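Local atomic coordinates of NtrC family transcriptional regulator (Clostridium acetobutylicum ATCC 824, PDB entry 2Q5C), a protein that is probably a DNA- and ATP-binding transcription regulator of the NtrC family, represented here by its N-terminal domain of the propionate catabolism activator type. Residues S11-L16 with I56-T61; A36-A41 with G149-D154; I74-T79 with I166-E171. All blocks are in the same frame, centred on the assembly; numbering follows the deposited sequence.

Contact 1 of 3, residues S11-L16 with I56-T61; sequences SQNENL and ISRGAT
Arg58 lies beside Leu16 and Asn13, its guanidinium meeting both obliquely. Leu16 lies farther off, a loose contact of its CD1 methyl, 4.5 Å from Arg58 NE. Asn13 comes nearer, with ND2 4.1 Å from Arg58 NH1. Amide and guanidinium planes stand 89° apart, so the two flat groups do not stack. Arg58 leaves strand 54-58 with CG anti to the backbone N (chi1 -171°), then bends at chi3, which carries its end toward the start of helix 14-27.

Asn13 is the N-cap of that helix. Its OD1 accepts from Leu16 N at 3.2 Å, on a lone pair in the carbonyl plane with a C=O...N angle of 136°. This bond fixes the amide and leaves ND2 turned to the Arg58 side. Two residues earlier, Ser11 OG accepts from Asn13 N at 2.9 Å, an ST turn. The cap and the ST turn together shape the loop that follows strand 6-11.

Strands 6-11 and 54-58 are neighbours in a parallel sheet, and both segments lie where these strands give way to helices. Such C-terminal strand ends commonly line the binding site in Rossmann-like folds. Glycerol molecules, probably from the crystallisation liquor, are bonded to Ser11 OG and Gln12 OE1 and to Thr61 N, which is consistent with a pocket.

The contact brings two donor groups near each other without bonding them. Each turns to an oxygen of the link 166-171: Arg58 NH1 bonds to Ile166 O, and Asn13 ND2, weakly, to Asn167 OD1.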
loop_
_atom_site.group_PDB
_atom_site.type_symbol
_atom_site.label_atom_id
_atom_site.label_comp_id
_atom_site.label_asym_id
_atom_site.label_seq_id
_atom_site.Cartn_x
_atom_site.Cartn_y
_atom_site.Cartn_z
ATOM N N SER A 11 -3.114 -6.210 -4.488
ATOM C CA SER A 11 -2.990 -4.757 -4.414
ATOM C C SER A 11 -4.309 -4.181 -4.888
ATOM O O SER A 11 -5.072 -4.864 -5.547
ATOM C CB SER A 11 -1.867 -4.342 -5.377
ATOM O OG SER A 11 -1.745 -2.924 -5.485
ATOM N N GLN A 12 -4.559 -2.921 -4.574
ATOM C CA GLN A 12 -5.683 -2.203 -5.186
ATOM C C GLN A 12 -5.187 -1.177 -6.202
ATOM O O GLN A 12 -5.999 -0.425 -6.759
ATOM C CB GLN A 12 -6.523 -1.510 -4.120
ATOM C CG GLN A 12 -7.180 -2.455 -3.153
ATOM C CD GLN A 12 -8.041 -1.715 -2.185
ATOM O OE1 GLN A 12 -7.543 -1.022 -1.280
ATOM N NE2 GLN A 12 -9.335 -1.821 -2.378
ATOM N N ASN A 13 -3.883 -1.156 -6.463
ATOM C CA ASN A 13 -3.273 -0.148 -7.326
ATOM C C ASN A 13 -3.281 -0.677 -8.760
ATOM O O ASN A 13 -2.536 -1.607 -9.089
ATOM C CB ASN A 13 -1.850 0.125 -6.843
ATOM C CG ASN A 13 -1.273 1.374 -7.415
ATOM O OD1 ASN A 13 -0.815 1.383 -8.549
ATOM N ND2 ASN A 13 -1.302 2.467 -6.626
ATOM N N GLU A 14 -4.122 -0.092 -9.608
ATOM C CA GLU A 14 -4.273 -0.561 -10.984
ATOM C C GLU A 14 -2.976 -0.497 -11.774
ATOM O O GLU A 14 -2.708 -1.373 -12.606
ATOM C CB GLU A 14 -5.390 0.196 -11.712
ATOM C CG GLU A 14 -6.773 -0.002 -11.083
ATOM C CD GLU A 14 -7.241 -1.467 -11.038
ATOM O OE1 GLU A 14 -7.034 -2.210 -12.029
ATOM O OE2 GLU A 14 -7.833 -1.886 -10.010
ATOM N N ASN A 15 -2.154 0.516 -11.517
ATOM C CA ASN A 15 -0.908 0.648 -12.273
ATOM C C ASN A 15 0.044 -0.499 -11.963
ATOM O O ASN A 15 0.648 -1.087 -12.873
ATOM C CB ASN A 15 -0.239 1.989 -11.993
ATOM C CG ASN A 15 -0.898 3.126 -12.751
ATOM O OD1 ASN A 15 -1.786 2.912 -13.594
ATOM N ND2 ASN A 15 -0.464 4.349 -12.460
ATOM N N LEU A 16 0.146 -0.844 -10.680
ATOM C CA LEU A 16 0.960 -1.987 -10.263
ATOM C C LEU A 16 0.413 -3.267 -10.808
ATOM O O LEU A 16 1.177 -4.099 -11.280
ATOM C CB LEU A 16 1.084 -2.117 -8.740
ATOM C CG LEU A 16 1.862 -1.078 -7.932
ATOM C CD1 LEU A 16 1.874 -1.471 -6.465
ATOM C CD2 LEU A 16 3.272 -0.973 -8.472
ATOM N N ILE A 56 3.400 -10.856 -2.936
ATOM C CA ILE A 56 3.849 -9.463 -2.817
ATOM C C ILE A 56 2.633 -8.597 -2.541
ATOM O O ILE A 56 1.560 -8.765 -3.154
ATOM C CB ILE A 56 4.575 -8.988 -4.111
ATOM C CG1 ILE A 56 5.839 -9.807 -4.401
ATOM C CG2 ILE A 56 4.857 -7.494 -4.005
ATOM C CD1 ILE A 56 6.467 -9.537 -5.737
ATOM N N SER A 57 2.783 -7.643 -1.626
ATOM C CA SER A 57 1.700 -6.706 -1.287
ATOM C C SER A 57 2.350 -5.474 -0.711
ATOM O O SER A 57 3.565 -5.406 -0.664
ATOM C CB SER A 57 0.642 -7.340 -0.395
ATOM O OG SER A 57 1.217 -7.663 0.862
ATOM N N ARG A 58 1.553 -4.489 -0.289
ATOM C CA ARG A 58 2.132 -3.249 0.166
ATOM C C ARG A 58 1.558 -2.865 1.507
ATOM O O ARG A 58 0.402 -3.143 1.818
ATOM C CB ARG A 58 1.811 -2.189 -0.883
ATOM C CG ARG A 58 2.525 -0.887 -0.678
ATOM C CD ARG A 58 2.698 -0.190 -2.020
ATOM N NE ARG A 58 1.479 0.468 -2.466
ATOM C CZ ARG A 58 1.272 1.791 -2.398
ATOM N NH1 ARG A 58 0.130 2.293 -2.825
ATOM N NH2 ARG A 58 2.209 2.606 -1.906
ATOM N N GLY A 59 2.388 -2.178 2.301
ATOM C CA GLY A 59 1.895 -1.492 3.483
ATOM C C GLY A 59 1.121 -2.353 4.465
ATOM O O GLY A 59 1.540 -3.487 4.775
ATOM N N ALA A 60 -0.003 -1.860 4.972
ATOM C CA ALA A 60 -0.769 -2.561 5.977
ATOM C C ALA A 60 -1.208 -3.949 5.493
ATOM O O ALA A 60 -1.223 -4.928 6.274
ATOM C CB ALA A 60 -1.961 -1.738 6.404
ATOM N N THR A 61 -1.588 -4.033 4.219
ATOM C CA THR A 61 -2.003 -5.326 3.667
ATOM C C THR A 61 -0.921 -6.376 3.852
ATOM O O THR A 61 -1.222 -7.527 4.195
ATOM C CB THR A 61 -2.396 -5.155 2.206
ATOM O OG1 THR A 61 -3.587 -4.368 2.161
ATOM C CG2 THR A 61 -2.692 -6.511 1.541
#

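Contact 2 of 3, residues A36-A41 with G149-D154; sequences ASLTRA and GKTVTD
Ser37 and Leu38 meet Thr151 across the cleft of a two-lobed alpha/beta fold, in which each lobe carries a four-stranded parallel sheet. Helix 38-48 belongs to the first lobe and helix 150-158 to the second. Their first turns face each other, with the Ser37 and Thr151 CA atoms 7.2 Å apart.

The polar part is a hydroxyl pair. Ser37 OG and Thr151 OG1 are hydrogen-bonded at 2.8 Å, and either could be the donor. Ser37 sets its hydroxyl between the backbone N and the carbonyl carbon (chi1 69°). Thr151 OG1 also bonds to Gln12 OE1 and to O2 of a bound glycerol. One hydroxyl thus ties two loops of the first lobe to the second. The same glycerol reaches Val152 N, at the start of helix 150-158. Partial positive charge at that helix end may favour a polar guest, though the glycerol probably comes from the crystallisation liquor.

The apolar part is a single methyl-methyl contact. Leu38 CD1 and Thr151 CG2 reach toward each other tip to tip, 3.8 Å apart. With OG1 of Thr151 anti to the carbonyl carbon (chi1 -52°), the hydroxyl faces Ser37 and the methyl meets the leucine. Ile131 of helix 131-140 touches both Leu38 and Thr151. The backbone N of Leu38 bonds to Thr61 OG1.

A salt bridge braces helix 150-158 within its own first turn. Lys150 NZ approaches Asp154, four residues on, and lies 3.1 Å from OD2, on the syn lone pair of that oxygen.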
loop_
_atom_site.group_PDB
_atom_site.type_symbol
_atom_site.label_atom_id
_atom_site.label_comp_id
_atom_site.label_asym_id
_atom_site.label_seq_id
_atom_site.Cartn_x
_atom_site.Cartn_y
_atom_site.Cartn_z
ATOM N N ALA A 36 -7.349 -6.500 -3.809
ATOM C CA ALA A 36 -7.837 -6.610 -2.430
ATOM C C ALA A 36 -6.915 -5.888 -1.476
ATOM O O ALA A 36 -5.777 -5.597 -1.820
ATOM C CB ALA A 36 -7.919 -8.097 -2.027
ATOM N N SER A 37 -7.406 -5.651 -0.248
ATOM C CA SER A 37 -6.560 -5.115 0.822
ATOM C C SER A 37 -6.926 -5.731 2.179
ATOM O O SER A 37 -8.013 -6.326 2.343
ATOM C CB SER A 37 -6.703 -3.581 0.927
ATOM O OG SER A 37 -8.000 -3.254 1.420
ATOM N N LEU A 38 -6.018 -5.553 3.127
ATOM C CA LEU A 38 -6.285 -5.815 4.544
ATOM C C LEU A 38 -6.856 -7.213 4.811
ATOM O O LEU A 38 -6.311 -8.203 4.292
ATOM C CB LEU A 38 -7.135 -4.697 5.133
ATOM C CG LEU A 38 -6.536 -3.290 4.945
ATOM C CD1 LEU A 38 -7.454 -2.243 5.579
ATOM C CD2 LEU A 38 -5.131 -3.151 5.478
ATOM N N THR A 39 -7.915 -7.335 5.612
ATOM C CA THR A 39 -8.409 -8.690 5.958
ATOM C C THR A 39 -8.843 -9.482 4.730
ATOM O O THR A 39 -8.514 -10.672 4.588
ATOM C CB THR A 39 -9.526 -8.622 7.019
ATOM O OG1 THR A 39 -8.987 -8.014 8.192
ATOM C CG2 THR A 39 -10.056 -10.025 7.352
ATOM N N ARG A 40 -9.555 -8.851 3.803
ATOM C CA ARG A 40 -9.979 -9.563 2.598
ATOM C C ARG A 40 -8.771 -10.066 1.789
ATOM O O ARG A 40 -8.799 -11.193 1.272
ATOM C CB ARG A 40 -10.849 -8.640 1.753
ATOM C CG ARG A 40 -11.279 -9.257 0.479
ATOM C CD ARG A 40 -12.474 -8.544 -0.102
ATOM N NE ARG A 40 -12.803 -9.131 -1.401
ATOM C CZ ARG A 40 -12.233 -8.766 -2.544
ATOM N NH1 ARG A 40 -11.314 -7.804 -2.552
ATOM N NH2 ARG A 40 -12.579 -9.362 -3.679
ATOM N N ALA A 41 -7.710 -9.249 1.693
ATOM C CA ALA A 41 -6.466 -9.686 1.055
ATOM C C ALA A 41 -5.851 -10.878 1.748
ATOM O O ALA A 41 -5.355 -11.773 1.069
ATOM C CB ALA A 41 -5.457 -8.534 0.969
ATOM N N GLY A 149 -3.146 5.502 2.131
ATOM C CA GLY A 149 -3.392 4.365 1.244
ATOM C C GLY A 149 -4.836 4.269 0.779
ATOM O O GLY A 149 -5.746 4.934 1.313
ATOM N N LYS A 150 -5.070 3.411 -0.201
ATOM C CA LYS A 150 -6.341 3.357 -0.910
ATOM C C LYS A 150 -7.550 3.020 -0.038
ATOM O O LYS A 150 -8.632 3.583 -0.236
ATOM C CB LYS A 150 -6.244 2.359 -2.086
ATOM C CG LYS A 150 -7.463 2.301 -3.003
ATOM C CD LYS A 150 -7.755 3.635 -3.657
ATOM C CE LYS A 150 -8.465 3.462 -5.015
ATOM N NZ LYS A 150 -9.769 2.715 -4.925
ATOM N N THR A 151 -7.418 2.088 0.904
ATOM C CA THR A 151 -8.580 1.745 1.724
ATOM C C THR A 151 -8.994 2.965 2.548
ATOM O O THR A 151 -10.200 3.276 2.698
ATOM C CB THR A 151 -8.272 0.553 2.617
ATOM O OG1 THR A 151 -7.746 -0.501 1.783
ATOM C CG2 THR A 151 -9.505 0.066 3.320
ATOM N N VAL A 152 -7.998 3.658 3.079
ATOM C CA VAL A 152 -8.251 4.874 3.861
ATOM C C VAL A 152 -8.817 5.993 2.990
ATOM O O VAL A 152 -9.771 6.663 3.414
ATOM C CB VAL A 152 -7.002 5.305 4.608
ATOM C CG1 VAL A 152 -7.209 6.631 5.333
ATOM C CG2 VAL A 152 -6.614 4.236 5.626
ATOM N N THR A 153 -8.243 6.240 1.807
ATOM C CA THR A 153 -8.772 7.343 0.994
ATOM C C THR A 153 -10.157 7.029 0.502
ATOM O O THR A 153 -10.982 7.953 0.372
ATOM C CB THR A 153 -7.824 7.777 -0.154
ATOM O OG1 THR A 153 -7.561 6.655 -1.001
ATOM C CG2 THR A 153 -6.506 8.297 0.424
ATOM N N ASP A 154 -10.448 5.753 0.237
ATOM C CA ASP A 154 -11.814 5.357 -0.135
ATOM C C ASP A 154 -12.794 5.694 0.979
ATOM O O ASP A 154 -13.890 6.214 0.701
ATOM C CB ASP A 154 -11.917 3.878 -0.509
ATOM C CG ASP A 154 -11.432 3.585 -1.911
ATOM O OD1 ASP A 154 -11.318 4.518 -2.733
ATOM O OD2 ASP A 154 -11.207 2.378 -2.202
#

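Contact 3 of 3, residues I74-T79 with I166-E171; sequences ISIKVT and INSGEE
Val78 and Ile166 cross at about a right angle, methyl against methyl. Val78 CG1 and Ile166 CG2 are 3.6 Å apart. Both are the branches set anti to the backbone N (chi1 -174° in Val78), so the two residues present matching methyls to one another. Ile166 also touches Asp82, Thr83 and Ala86 of helix 80-90.

Ile76 faces Ser168 in a different way. Its CG2 methyl stands 3.5 Å from Ser168 OG, a packing contact of carbon on a hydroxyl. Leu16 lies against both residues, and Ala176 of helix 170-187 packs on Ile76. Arg58 of strand 54-58 packs against Ile76, Val78 and Ser168.

Val78, Ile166 and Ser168 belong to the two links that join the lobes of the fold, and Ile76 ends the strand from which the first of them leaves. Residues 77-79 leave strand 73-76 of the first sheet and lead into helix 80-90, which packs on the second lobe. Residues 166-169 run back from strand 162-165 to helix 170-187, which covers the first sheet at Ile74 and Ile76. Such paired crossings are where the lobes of periplasmic-binding-protein-like folds hinge, and a similar role is possible here. Thr79 and Gly169 are the N-caps of the two helices that follow.

A water also joins the two links. It donates to Lys77 O at 2.7 Å and accepts from Ser168 OG at 2.9 Å. Ser168 is modelled in two conformers, and the bridge holds for the one described. In that conformer OG lies anti to the serine's backbone N (chi1 -177°), which aims it across at Ile76 and the water.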
loop_
_atom_site.group_PDB
_atom_site.type_symbol
_atom_site.label_atom_id
_atom_site.label_comp_id
_atom_site.label_asym_id
_atom_site.label_seq_id
_atom_site.Cartn_x
_atom_site.Cartn_y
_atom_site.Cartn_z
ATOM N N ILE A 74 6.245 -10.716 0.800
ATOM C CA ILE A 74 7.164 -9.591 0.565
ATOM C C ILE A 74 6.347 -8.317 0.590
ATOM O O ILE A 74 5.252 -8.261 0.012
ATOM C CB ILE A 74 7.901 -9.741 -0.784
ATOM C CG1 ILE A 74 8.878 -10.921 -0.747
ATOM C CG2 ILE A 74 8.627 -8.468 -1.180
ATOM C CD1 ILE A 74 8.194 -12.300 -0.903
ATOM N N SER A 75 6.868 -7.307 1.275
ATOM C CA SER A 75 6.214 -6.027 1.388
ATOM C C SER A 75 6.870 -5.005 0.474
ATOM O O SER A 75 8.076 -4.815 0.545
ATOM C CB SER A 75 6.322 -5.531 2.822
ATOM O OG SER A 75 5.502 -4.403 2.928
ATOM N N ILE A 76 6.080 -4.369 -0.393
ATOM C CA ILE A 76 6.536 -3.156 -1.106
ATOM C C ILE A 76 6.473 -2.021 -0.076
ATOM O O ILE A 76 5.431 -1.796 0.539
ATOM C CB ILE A 76 5.620 -2.801 -2.305
ATOM C CG1 ILE A 76 5.557 -3.946 -3.333
ATOM C CG2 ILE A 76 6.100 -1.490 -2.945
ATOM C CD1 ILE A 76 4.302 -3.849 -4.257
ATOM N N LYS A 77 7.613 -1.364 0.156
ATOM C CA LYS A 77 7.615 -0.281 1.148
ATOM C C LYS A 77 7.038 0.986 0.532
ATOM O O LYS A 77 7.373 1.292 -0.612
ATOM C CB LYS A 77 9.025 -0.020 1.669
ATOM C CG LYS A 77 9.762 -1.262 2.181
ATOM C CD LYS A 77 9.015 -1.959 3.317
ATOM C CE LYS A 77 9.702 -3.284 3.687
ATOM N NZ LYS A 77 9.042 -3.970 4.842
ATOM N N VAL A 78 6.172 1.655 1.288
ATOM C CA VAL A 78 5.726 3.008 0.934
ATOM C C VAL A 78 6.928 3.941 1.201
ATOM O O VAL A 78 7.492 3.919 2.298
ATOM C CB VAL A 78 4.513 3.460 1.756
ATOM C CG1 VAL A 78 4.018 4.808 1.227
ATOM C CG2 VAL A 78 3.378 2.416 1.710
ATOM N N THR A 79 7.335 4.714 0.191
ATOM C CA THR A 79 8.537 5.541 0.310
ATOM C C THR A 79 8.231 6.992 0.634
ATOM O O THR A 79 7.095 7.466 0.526
ATOM C CB THR A 79 9.418 5.522 -0.913
ATOM O OG1 THR A 79 8.769 6.252 -1.964
ATOM C CG2 THR A 79 9.664 4.095 -1.385
ATOM N N ILE A 166 -1.628 7.461 -1.841
ATOM C CA ILE A 166 -0.177 7.355 -1.989
ATOM C C ILE A 166 0.082 6.123 -2.819
ATOM O O ILE A 166 -0.322 5.026 -2.406
ATOM C CB ILE A 166 0.503 7.209 -0.633
ATOM C CG1 ILE A 166 0.219 8.435 0.238
ATOM C CG2 ILE A 166 2.026 7.080 -0.791
ATOM C CD1 ILE A 166 0.613 8.212 1.683
ATOM N N ASN A 167 0.755 6.318 -3.950
ATOM C CA ASN A 167 0.983 5.225 -4.909
ATOM C C ASN A 167 2.369 4.641 -4.754
ATOM O O ASN A 167 3.156 5.084 -3.947
ATOM C CB ASN A 167 0.749 5.742 -6.332
ATOM C CG ASN A 167 -0.718 6.130 -6.569
ATOM O OD1 ASN A 167 -1.641 5.423 -6.130
ATOM N ND2 ASN A 167 -0.931 7.286 -7.209
ATOM N N SER A 168 2.622 3.635 -5.564
ATOM C CA SER A 168 3.901 2.977 -5.632
ATOM C C SER A 168 4.278 3.018 -7.086
ATOM O O SER A 168 3.433 3.242 -7.963
ATOM C CB SER A 168 3.758 1.523 -5.213
ATOM O OG SER A 168 5.032 0.925 -5.222
ATOM N N GLY A 169 5.534 2.762 -7.355
ATOM C CA GLY A 169 6.002 2.835 -8.721
ATOM C C GLY A 169 6.743 1.606 -9.175
ATOM O O GLY A 169 6.838 0.599 -8.458
ATOM N N GLU A 170 7.264 1.705 -10.378
ATOM C CA GLU A 170 7.968 0.600 -11.015
ATOM C C GLU A 170 9.193 0.140 -10.255
ATOM O O GLU A 170 9.402 -1.066 -10.085
ATOM C CB GLU A 170 8.313 0.943 -12.480
ATOM C CG GLU A 170 9.206 -0.102 -13.130
ATOM C CD GLU A 170 9.300 0.060 -14.612
ATOM O OE1 GLU A 170 8.561 0.911 -15.158
ATOM O OE2 GLU A 170 10.110 -0.688 -15.226
ATOM N N GLU A 171 10.024 1.064 -9.803
ATOM C CA GLU A 171 11.244 0.640 -9.155
ATOM C C GLU A 171 10.937 -0.143 -7.878
ATOM O O GLU A 171 11.567 -1.168 -7.601
ATOM C CB GLU A 171 12.156 1.838 -8.903
ATOM C CG GLU A 171 13.507 1.476 -8.322
ATOM C CD GLU A 171 14.395 0.606 -9.228
ATOM O OE1 GLU A 171 14.185 0.541 -10.471
ATOM O OE2 GLU A 171 15.334 -0.010 -8.661
HETATM O O HOH W 1 6.043 2.095 -2.785
#

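All three contacts lie within about 8 Å of the centre of the chain, measured from their own centres, where the two lobes meet. Contact 1 lies between neighbouring strands of the first sheet. Its centre is about 9 Å from that of contact 2 and about 8 Å from that of contact 3. Contacts 2 and 3 are about 15 Å apart between centres and do not touch. Contact 1 closes before contact 3 opens along the chain, whereas the segments of contact 2 alternate with those of both others. Contact 3 pairs the two crossings that connect the lobes. A change in the angle between the lobes would probably act first on contact 2, which spans the cleft. Contact 1 could move with the first lobe.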